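Local coordinates for protein broad specificity aminotransferase (Leishmania mexicana, PDB 4WB0) that catalyses pyridoxal-phosphate-dependent transamination with relaxed substrate selectivity, working as a homodimer and probably using aspartate and 2-oxoglutarate among its substrates, at residues 136-140 and 158-164; 260-264 and 306-311; 373-379 and 399-403. One frame throughout, in Å; residues are numbered along the deposited sequence.

Contact 1: 136-140 and 158-164; sequences LADPT and TYAYYDH
Ala-137 sits like a low knob on the flat plate of the Tyr-159 ring. Its CA, 3.6 Å from the ring centroid, makes a CH-pi contact over one face, while its CB leans toward the phenol end, 3.5 Å from CZ of Tyr-159. What brings the plate here is the first torsion of Tyr-159 (chi1 57°): CG stands between the residue's own N and carbonyl carbon, and the ring swings across the neighbouring strand until CE2 lies 3.3 Å from Ala-137 N. The phenol OH continues to a hydrogen bond with Leu-188 O on strand 186-190, and CD1 of Tyr-161 meets the ring edge in plane. The two strands are the parallel pair of a beta-alpha-beta crossover, strand 134-138, helix 142-150 and strand 156-163, in the large mixed sheet of this aminotransferase. Tyr-159 N donates to Leu-136 O, and Asp-138 N to Tyr-159 O. On the other face of the sheet, Asp-138 CB rests against Thr-158 CB at 4.0 Å. A cis peptide then leads from Asp-138 into Pro-139, whose CD bulges against Tyr-162 CB at 3.7 Å. Just before it, Asp-138 O takes an almost straight bond from Tyr-162 N (3.1 Å, 175° at the hydrogen). A water fills the notch beside this bond, accepting from Tyr-161 N (2.9 Å) and also meeting Asp-138 OD2 and Tyr-162 O.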
loop_
_atom_site.group_PDB
_atom_site.type_symbol
_atom_site.label_atom_id
_atom_site.label_comp_id
_atom_site.label_asym_id
_atom_site.label_seq_id
_atom_site.Cartn_x
_atom_site.Cartn_y
_atom_site.Cartn_z
ATOM N N LEU A 136 6.843 9.459 -21.674
ATOM C CA LEU A 136 6.122 8.184 -21.692
ATOM C C LEU A 136 5.966 7.733 -23.130
ATOM O O LEU A 136 6.008 8.532 -24.052
ATOM C CB LEU A 136 4.737 8.280 -21.041
ATOM C CG LEU A 136 4.623 8.984 -19.679
ATOM C CD1 LEU A 136 3.194 9.024 -19.121
ATOM C CD2 LEU A 136 5.462 8.292 -18.733
ATOM N N ALA A 137 5.840 6.436 -23.334
ATOM C CA ALA A 137 5.672 5.962 -24.702
ATOM C C ALA A 137 4.367 6.402 -25.296
ATOM O O ALA A 137 3.328 6.444 -24.629
ATOM C CB ALA A 137 5.733 4.482 -24.769
ATOM N N ASP A 138 4.411 6.567 -26.603
ATOM C CA ASP A 138 3.245 6.802 -27.419
ATOM C C ASP A 138 2.872 5.564 -28.252
ATOM O O ASP A 138 3.552 5.292 -29.246
ATOM C CB ASP A 138 3.521 7.996 -28.345
ATOM C CG ASP A 138 2.409 8.235 -29.360
ATOM O OD1 ASP A 138 1.244 7.905 -29.065
ATOM O OD2 ASP A 138 2.698 8.753 -30.467
ATOM N N PRO A 139 1.815 4.808 -27.850
ATOM C CA PRO A 139 0.915 4.865 -26.665
ATOM C C PRO A 139 1.452 4.169 -25.414
ATOM O O PRO A 139 2.512 3.526 -25.521
ATOM C CB PRO A 139 -0.357 4.178 -27.183
ATOM C CG PRO A 139 0.100 3.218 -28.229
ATOM C CD PRO A 139 1.388 3.771 -28.815
ATOM N N THR A 140 0.792 4.282 -24.243
ATOM C CA THR A 140 1.231 3.520 -23.035
ATOM C C THR A 140 0.045 3.317 -22.045
ATOM O O THR A 140 -0.942 4.004 -22.117
ATOM C CB THR A 140 2.458 4.243 -22.289
ATOM O OG1 THR A 140 3.041 3.395 -21.266
ATOM C CG2 THR A 140 2.017 5.550 -21.640
ATOM N N THR A 158 5.606 12.754 -24.519
ATOM C CA THR A 158 5.620 11.421 -25.151
ATOM C C THR A 158 6.821 11.253 -26.071
ATOM O O THR A 158 7.269 12.208 -26.678
ATOM C CB THR A 158 4.348 11.152 -25.955
ATOM O OG1 THR A 158 4.224 12.114 -26.992
ATOM C CG2 THR A 158 3.119 11.238 -25.044
ATOM N N TYR A 159 7.380 10.043 -26.120
ATOM C CA TYR A 159 8.297 9.672 -27.188
ATOM C C TYR A 159 7.542 8.771 -28.159
ATOM O O TYR A 159 6.777 7.868 -27.763
ATOM C CB TYR A 159 9.577 8.983 -26.647
ATOM C CG TYR A 159 9.396 7.764 -25.808
ATOM C CD1 TYR A 159 9.342 6.502 -26.381
ATOM C CD2 TYR A 159 9.314 7.867 -24.431
ATOM C CE1 TYR A 159 9.163 5.372 -25.593
ATOM C CE2 TYR A 159 9.147 6.743 -23.637
ATOM C CZ TYR A 159 9.068 5.504 -24.232
ATOM O OH TYR A 159 8.919 4.411 -23.424
ATOM N N ALA A 160 7.771 9.013 -29.442
ATOM C CA ALA A 160 7.227 8.153 -30.469
ATOM C C ALA A 160 7.695 6.718 -30.187
ATOM O O ALA A 160 8.830 6.490 -29.732
ATOM C CB ALA A 160 7.659 8.617 -31.821
ATOM N N TYR A 161 6.818 5.758 -30.444
ATOM C CA TYR A 161 7.188 4.387 -30.192
ATOM C C TYR A 161 6.515 3.502 -31.213
ATOM O O TYR A 161 7.192 2.789 -31.950
ATOM C CB TYR A 161 6.802 4.001 -28.781
ATOM C CG TYR A 161 7.259 2.627 -28.410
ATOM C CD1 TYR A 161 8.566 2.404 -28.045
ATOM C CD2 TYR A 161 6.386 1.561 -28.426
ATOM C CE1 TYR A 161 9.008 1.175 -27.710
ATOM C CE2 TYR A 161 6.814 0.295 -28.104
ATOM C CZ TYR A 161 8.133 0.111 -27.727
ATOM O OH TYR A 161 8.612 -1.123 -27.424
ATOM N N TYR A 162 5.197 3.559 -31.264
ATOM C CA TYR A 162 4.454 2.752 -32.221
ATOM C C TYR A 162 4.054 3.539 -33.445
ATOM O O TYR A 162 3.643 4.702 -33.350
ATOM C CB TYR A 162 3.215 2.189 -31.557
ATOM C CG TYR A 162 2.505 1.077 -32.286
ATOM C CD1 TYR A 162 3.086 -0.181 -32.395
ATOM C CD2 TYR A 162 1.218 1.261 -32.807
ATOM C CE1 TYR A 162 2.421 -1.224 -33.039
ATOM C CE2 TYR A 162 0.541 0.216 -33.457
ATOM C CZ TYR A 162 1.157 -1.029 -33.559
ATOM O OH TYR A 162 0.558 -2.110 -34.179
ATOM N N ASP A 163 4.203 2.878 -34.584
ATOM C CA ASP A 163 3.829 3.396 -35.883
ATOM C C ASP A 163 2.476 2.818 -36.279
ATOM O O ASP A 163 2.378 1.674 -36.704
ATOM C CB ASP A 163 4.897 3.030 -36.920
ATOM C CG ASP A 163 4.579 3.546 -38.317
ATOM O OD1 ASP A 163 3.439 3.958 -38.604
ATOM O OD2 ASP A 163 5.498 3.542 -39.150
ATOM N N HIS A 164 1.447 3.647 -36.181
ATOM C CA HIS A 164 0.076 3.221 -36.411
ATOM C C HIS A 164 -0.242 2.833 -37.870
ATOM O O HIS A 164 -1.271 2.184 -38.136
ATOM C CB HIS A 164 -0.844 4.329 -35.909
ATOM C CG HIS A 164 -0.654 4.637 -34.449
ATOM N ND1 HIS A 164 -1.308 3.946 -33.449
ATOM C CD2 HIS A 164 0.133 5.545 -33.822
ATOM C CE1 HIS A 164 -0.947 4.430 -32.271
ATOM N NE2 HIS A 164 -0.074 5.401 -32.471
HETATM O O HOH W 1 4.491 6.839 -31.695
#

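Contact 2: 260-264 and 306-311; sequences NMGLY and LAHLIL
Met-261 lays its sulfur over Ala-307: SD is 3.6 Å from the CB of Ala-307 and nearly as close to its CA, so the small side chain acts as a shallow seat for the thioether. From there the chain bends at its last torsion (chi3 -101°) and carries CE on along the helix into the notch between Ile-310 and Leu-311, one turn further on, 3.9 Å from CG2 of Ile-310 and 4.0 Å from CG of Leu-311. The Ile-310 side chain runs the other way past the methionine, its CD1 coming back to 4.1 Å from SD of Met-261, so that the two branches of the isoleucine touch different atoms of the thioether. Leu-311 meets only the terminal methyl, at a slant. Leu-306, Ala-307, Ile-310 and Leu-311 form one stripe along helix 301-312, and the loop between strands 252-256 and 268-274 is pressed against that stripe. In relatives from the same aminotransferase family, this part of the chain follows closely on the lysine that carries the pyridoxal phosphate. Leu-263 fills the earlier end of the stripe more loosely, splitting its two methyls: CD1 faces Ala-307 CB and CD2 faces Leu-306 CD1, each at 4.3 Å. No hydrogen bond crosses between the segments. Trp-320 of helix 314-344 packs on Met-261, Ile-310 and Leu-311 together, and its NE1 bonds to Asn-260 O. At the Leu-263 end, aromatic packing from the neighbouring subunit reaches both Leu-263 and Leu-306.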
loop_
_atom_site.group_PDB
_atom_site.type_symbol
_atom_site.label_atom_id
_atom_site.label_comp_id
_atom_site.label_asym_id
_atom_site.label_seq_id
_atom_site.Cartn_x
_atom_site.Cartn_y
_atom_site.Cartn_z
ATOM N N ASN A 260 3.109 -12.704 -13.800
ATOM C CA ASN A 260 3.937 -13.888 -14.039
ATOM C C ASN A 260 3.818 -14.925 -12.916
ATOM O O ASN A 260 4.054 -16.096 -13.147
ATOM C CB ASN A 260 5.428 -13.516 -14.272
ATOM C CG ASN A 260 6.049 -12.618 -13.193
ATOM O OD1 ASN A 260 5.576 -12.506 -12.055
ATOM N ND2 ASN A 260 7.132 -11.958 -13.578
ATOM N N MET A 261 3.381 -14.523 -11.728
ATOM C CA MET A 261 3.106 -15.495 -10.660
ATOM C C MET A 261 1.611 -15.562 -10.309
ATOM O O MET A 261 1.203 -16.351 -9.490
ATOM C CB MET A 261 4.008 -15.123 -9.452
ATOM C CG MET A 261 4.561 -16.249 -8.714
ATOM S SD MET A 261 5.706 -15.665 -7.398
ATOM C CE MET A 261 7.358 -15.932 -8.083
ATOM N N GLY A 262 0.807 -14.694 -10.941
ATOM C CA GLY A 262 -0.599 -14.645 -10.729
ATOM C C GLY A 262 -1.012 -14.137 -9.360
ATOM O O GLY A 262 -2.096 -14.459 -8.883
ATOM N N LEU A 263 -0.153 -13.359 -8.748
ATOM C CA LEU A 263 -0.405 -12.896 -7.380
ATOM C C LEU A 263 -1.097 -11.527 -7.412
ATOM O O LEU A 263 -0.772 -10.674 -6.614
ATOM C CB LEU A 263 0.920 -12.817 -6.618
ATOM C CG LEU A 263 1.463 -14.215 -6.326
ATOM C CD1 LEU A 263 2.814 -13.999 -5.609
ATOM C CD2 LEU A 263 0.454 -15.031 -5.510
ATOM N N TYR A 264 -2.071 -11.353 -8.310
ATOM C CA TYR A 264 -2.697 -10.034 -8.501
ATOM C C TYR A 264 -3.200 -9.426 -7.171
ATOM O O TYR A 264 -2.944 -8.267 -6.887
ATOM C CB TYR A 264 -3.895 -10.107 -9.454
ATOM C CG TYR A 264 -3.622 -10.809 -10.788
ATOM C CD1 TYR A 264 -3.788 -12.171 -10.928
ATOM C CD2 TYR A 264 -3.221 -10.082 -11.902
ATOM C CE1 TYR A 264 -3.522 -12.821 -12.179
ATOM C CE2 TYR A 264 -2.942 -10.702 -13.115
ATOM C CZ TYR A 264 -3.108 -12.070 -13.253
ATOM O OH TYR A 264 -2.826 -12.683 -14.472
ATOM N N LEU A 306 5.098 -15.800 -0.077
ATOM C CA LEU A 306 4.806 -16.802 -1.074
ATOM C C LEU A 306 5.813 -16.760 -2.250
ATOM O O LEU A 306 6.321 -17.830 -2.728
ATOM C CB LEU A 306 3.381 -16.671 -1.667
ATOM C CG LEU A 306 2.217 -16.906 -0.762
ATOM C CD1 LEU A 306 0.896 -16.542 -1.555
ATOM C CD2 LEU A 306 2.169 -18.376 -0.298
ATOM N N ALA A 307 6.041 -15.564 -2.770
ATOM C CA ALA A 307 6.960 -15.435 -3.887
ATOM C C ALA A 307 8.370 -15.779 -3.519
ATOM O O ALA A 307 9.109 -16.372 -4.356
ATOM C CB ALA A 307 6.943 -14.020 -4.491
ATOM N N HIS A 308 8.761 -15.493 -2.280
ATOM C CA HIS A 308 10.135 -15.870 -1.920
ATOM C C HIS A 308 10.300 -17.401 -1.971
ATOM O O HIS A 308 11.325 -17.925 -2.435
ATOM C CB HIS A 308 10.541 -15.349 -0.528
ATOM C CG HIS A 308 11.733 -16.057 0.016
ATOM N ND1 HIS A 308 11.628 -17.083 0.940
ATOM C CD2 HIS A 308 13.048 -15.965 -0.314
ATOM C CE1 HIS A 308 12.836 -17.578 1.157
ATOM N NE2 HIS A 308 13.707 -16.910 0.413
ATOM N N LEU A 309 9.331 -18.149 -1.474
ATOM C CA LEU A 309 9.473 -19.603 -1.494
ATOM C C LEU A 309 9.603 -20.150 -2.915
ATOM O O LEU A 309 10.344 -21.084 -3.176
ATOM C CB LEU A 309 8.299 -20.258 -0.775
ATOM C CG LEU A 309 8.165 -19.889 0.700
ATOM C CD1 LEU A 309 6.990 -20.704 1.169
ATOM C CD2 LEU A 309 9.426 -20.248 1.487
ATOM N N ILE A 310 8.838 -19.570 -3.830
ATOM C CA ILE A 310 8.823 -20.024 -5.191
ATOM C C ILE A 310 10.127 -19.627 -5.902
ATOM O O ILE A 310 10.688 -20.433 -6.625
ATOM C CB ILE A 310 7.621 -19.451 -5.923
ATOM C CG1 ILE A 310 6.333 -20.082 -5.331
ATOM C CG2 ILE A 310 7.711 -19.736 -7.393
ATOM C CD1 ILE A 310 5.064 -19.314 -5.689
ATOM N N LEU A 311 10.641 -18.423 -5.654
ATOM C CA LEU A 311 11.908 -18.007 -6.269
ATOM C C LEU A 311 13.089 -18.763 -5.721
ATOM O O LEU A 311 14.031 -19.099 -6.438
ATOM C CB LEU A 311 12.123 -16.506 -6.058
ATOM C CG LEU A 311 11.118 -15.617 -6.792
ATOM C CD1 LEU A 311 11.099 -14.193 -6.174
ATOM C CD2 LEU A 311 11.485 -15.573 -8.213
#

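Contact 3: 373-379 and 399-403; sequences YCQNHNI and MLAQT
The Tyr-373 ring has His-377 on one face, with NE2 standing 3.2 Å above the plane and displaced toward the rim, while across the contact Thr-403 O approaches CE1 of Tyr-373 to 4.1 Å. The imidazole of His-377 in turn has Tyr-373 O at its edge, in plane. His-377 follows the last turn of helix 368-376, which closes in a Schellman motif: Asn-378, with positive phi, is the C-prime residue, Ile-379 N bonds back to Cys-374 O, and a weak bond joins Asn-378 N to Gln-375 O. Cys-374 O is gripped twice, with His-377 N and Ile-379 N arriving from opposite faces of its plane. The turn delivers Ile-379 pointing at helix 394-410, and here the apolar contact is made. Its two branches part company: CG2, anti to the backbone N, presses on Leu-400 CD1 at 3.5 Å, tighter than usual for two carbons, whereas CG1 (chi1 -60°) leads CD1 across to Met-399 CE at 3.8 Å. Met-399 reaches that point by curling at its last torsion. Leu-400 also packs on Val-338 of the long helix 314-344, and Ile-379 opens the short strand 379-380 that pairs with 41-42. Thr-403 is the knob between helix end and turn. Its CG2 fits against Cys-374 SG at 3.7 Å, with His-377 CB slightly farther away, and its CB lies beside Ile-379, the two side chains running past one another in opposed senses. With OG1 lodged 3.4 Å from Ile-379 CG1, the hydroxyl turns back to its own helix, donating to Met-399 O at 3.0 Å from the face of that carbonyl opposite the one used by Thr-403 N.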
loop_
_atom_site.group_PDB
_atom_site.type_symbol
_atom_site.label_atom_id
_atom_site.label_comp_id
_atom_site.label_asym_id
_atom_site.label_seq_id
_atom_site.Cartn_x
_atom_site.Cartn_y
_atom_site.Cartn_z
ATOM N N TYR A 373 -18.380 -1.147 -31.871
ATOM C CA TYR A 373 -19.085 -2.260 -32.480
ATOM C C TYR A 373 -18.794 -3.548 -31.698
ATOM O O TYR A 373 -19.718 -4.184 -31.192
ATOM C CB TYR A 373 -18.673 -2.393 -33.950
ATOM C CG TYR A 373 -19.410 -3.449 -34.742
ATOM C CD1 TYR A 373 -18.994 -4.778 -34.725
ATOM C CD2 TYR A 373 -20.509 -3.114 -35.530
ATOM C CE1 TYR A 373 -19.644 -5.748 -35.469
ATOM C CE2 TYR A 373 -21.180 -4.079 -36.276
ATOM C CZ TYR A 373 -20.746 -5.392 -36.238
ATOM O OH TYR A 373 -21.393 -6.344 -36.974
ATOM N N CYS A 374 -17.512 -3.898 -31.561
ATOM C CA CYS A 374 -17.116 -5.128 -30.878
ATOM C C CYS A 374 -17.729 -5.266 -29.480
ATOM O O CYS A 374 -18.329 -6.291 -29.143
ATOM C CB CYS A 374 -15.588 -5.198 -30.773
ATOM S SG CYS A 374 -14.765 -5.548 -32.372
ATOM N N GLN A 375 -17.558 -4.219 -28.681
ATOM C CA GLN A 375 -18.086 -4.150 -27.333
ATOM C C GLN A 375 -19.604 -4.374 -27.335
ATOM O O GLN A 375 -20.158 -4.931 -26.391
ATOM C CB GLN A 375 -17.768 -2.789 -26.718
ATOM C CG GLN A 375 -16.306 -2.557 -26.442
ATOM C CD GLN A 375 -16.018 -1.095 -26.143
ATOM O OE1 GLN A 375 -16.923 -0.249 -26.161
ATOM N NE2 GLN A 375 -14.759 -0.788 -25.883
ATOM N N ASN A 376 -20.262 -3.922 -28.394
ATOM C CA ASN A 376 -21.709 -4.017 -28.470
ATOM C C ASN A 376 -22.165 -5.384 -28.968
ATOM O O ASN A 376 -23.360 -5.671 -28.962
ATOM C CB ASN A 376 -22.262 -2.921 -29.368
ATOM C CG ASN A 376 -22.159 -1.554 -28.736
ATOM O OD1 ASN A 376 -21.952 -1.420 -27.515
ATOM N ND2 ASN A 376 -22.289 -0.525 -29.558
ATOM N N HIS A 377 -21.210 -6.219 -29.380
ATOM C CA HIS A 377 -21.489 -7.611 -29.739
ATOM C C HIS A 377 -20.792 -8.549 -28.749
ATOM O O HIS A 377 -20.520 -9.697 -29.075
ATOM C CB HIS A 377 -21.039 -7.927 -31.179
ATOM C CG HIS A 377 -21.860 -7.254 -32.238
ATOM N ND1 HIS A 377 -22.956 -7.854 -32.829
ATOM C CD2 HIS A 377 -21.735 -6.041 -32.822
ATOM C CE1 HIS A 377 -23.476 -7.032 -33.726
ATOM N NE2 HIS A 377 -22.753 -5.926 -33.742
ATOM N N ASN A 378 -20.504 -8.027 -27.552
ATOM C CA ASN A 378 -20.017 -8.802 -26.396
ATOM C C ASN A 378 -18.599 -9.260 -26.569
ATOM O O ASN A 378 -18.135 -10.239 -25.942
ATOM C CB ASN A 378 -20.928 -10.013 -26.123
ATOM C CG ASN A 378 -22.096 -9.688 -25.215
ATOM O OD1 ASN A 378 -22.385 -8.531 -24.927
ATOM N ND2 ASN A 378 -22.775 -10.733 -24.758
ATOM N N ILE A 379 -17.868 -8.528 -27.398
ATOM C CA ILE A 379 -16.430 -8.717 -27.479
ATOM C C ILE A 379 -15.795 -7.497 -26.805
ATOM O O ILE A 379 -15.706 -6.428 -27.403
ATOM C CB ILE A 379 -15.949 -8.887 -28.947
ATOM C CG1 ILE A 379 -16.623 -10.097 -29.592
ATOM C CG2 ILE A 379 -14.471 -9.044 -29.003
ATOM C CD1 ILE A 379 -16.366 -11.443 -28.857
ATOM N N MET A 399 -14.789 -16.298 -32.041
ATOM C CA MET A 399 -15.733 -15.176 -31.959
ATOM C C MET A 399 -15.048 -13.816 -32.148
ATOM O O MET A 399 -15.592 -12.920 -32.781
ATOM C CB MET A 399 -16.464 -15.180 -30.612
ATOM C CG MET A 399 -17.258 -16.410 -30.342
ATOM S SD MET A 399 -18.003 -16.452 -28.658
ATOM C CE MET A 399 -18.336 -14.672 -28.414
ATOM N N LEU A 400 -13.872 -13.656 -31.579
ATOM C CA LEU A 400 -13.114 -12.394 -31.709
ATOM C C LEU A 400 -12.840 -12.112 -33.193
ATOM O O LEU A 400 -13.122 -11.027 -33.687
ATOM C CB LEU A 400 -11.795 -12.434 -30.934
ATOM C CG LEU A 400 -10.878 -11.221 -31.140
ATOM C CD1 LEU A 400 -11.622 -9.921 -30.824
ATOM C CD2 LEU A 400 -9.672 -11.353 -30.278
ATOM N N ALA A 401 -12.298 -13.100 -33.896
ATOM C CA ALA A 401 -12.034 -12.966 -35.318
ATOM C C ALA A 401 -13.302 -12.632 -36.097
ATOM O O ALA A 401 -13.309 -11.711 -36.921
ATOM C CB ALA A 401 -11.409 -14.242 -35.844
ATOM N N GLN A 402 -14.380 -13.368 -35.828
ATOM C CA GLN A 402 -15.657 -13.163 -36.539
ATOM C C GLN A 402 -16.178 -11.742 -36.324
ATOM O O GLN A 402 -16.622 -11.078 -37.253
ATOM C CB GLN A 402 -16.695 -14.207 -36.093
ATOM C CG GLN A 402 -16.363 -15.616 -36.602
ATOM C CD GLN A 402 -16.973 -16.784 -35.780
ATOM O OE1 GLN A 402 -17.920 -16.617 -34.988
ATOM N NE2 GLN A 402 -16.403 -17.980 -35.974
ATOM N N THR A 403 -16.066 -11.249 -35.099
ATOM C CA THR A 403 -16.536 -9.919 -34.788
ATOM C C THR A 403 -15.615 -8.860 -35.395
ATOM O O THR A 403 -16.098 -7.849 -35.887
ATOM C CB THR A 403 -16.660 -9.741 -33.280
ATOM O OG1 THR A 403 -17.612 -10.706 -32.784
ATOM C CG2 THR A 403 -17.157 -8.334 -32.969
#

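The three contacts follow one another along the chain and share no segment. Contact 2 is wholly buried, while contacts 1 and 3 are partly buried; contact 3 lies farthest out, its centre about 26 Å from the chain's centre. Contacts 1 and 2 are on opposite sides of that centre, their nearest atoms about 17 Å apart. Contact 1 joins neighbouring strands of the large sheet and relies on backbone hydrogen bonds, whereas contacts 2 and 3 have none across their segments and rest on apolar side chains, a methionine taking part in each. Helix 314-344 backs both of these, through Trp-320 at 260-264/306-311 and Val-338 at 373-379/399-403. Among the three, contact 2 alone is touched by the neighbouring subunit.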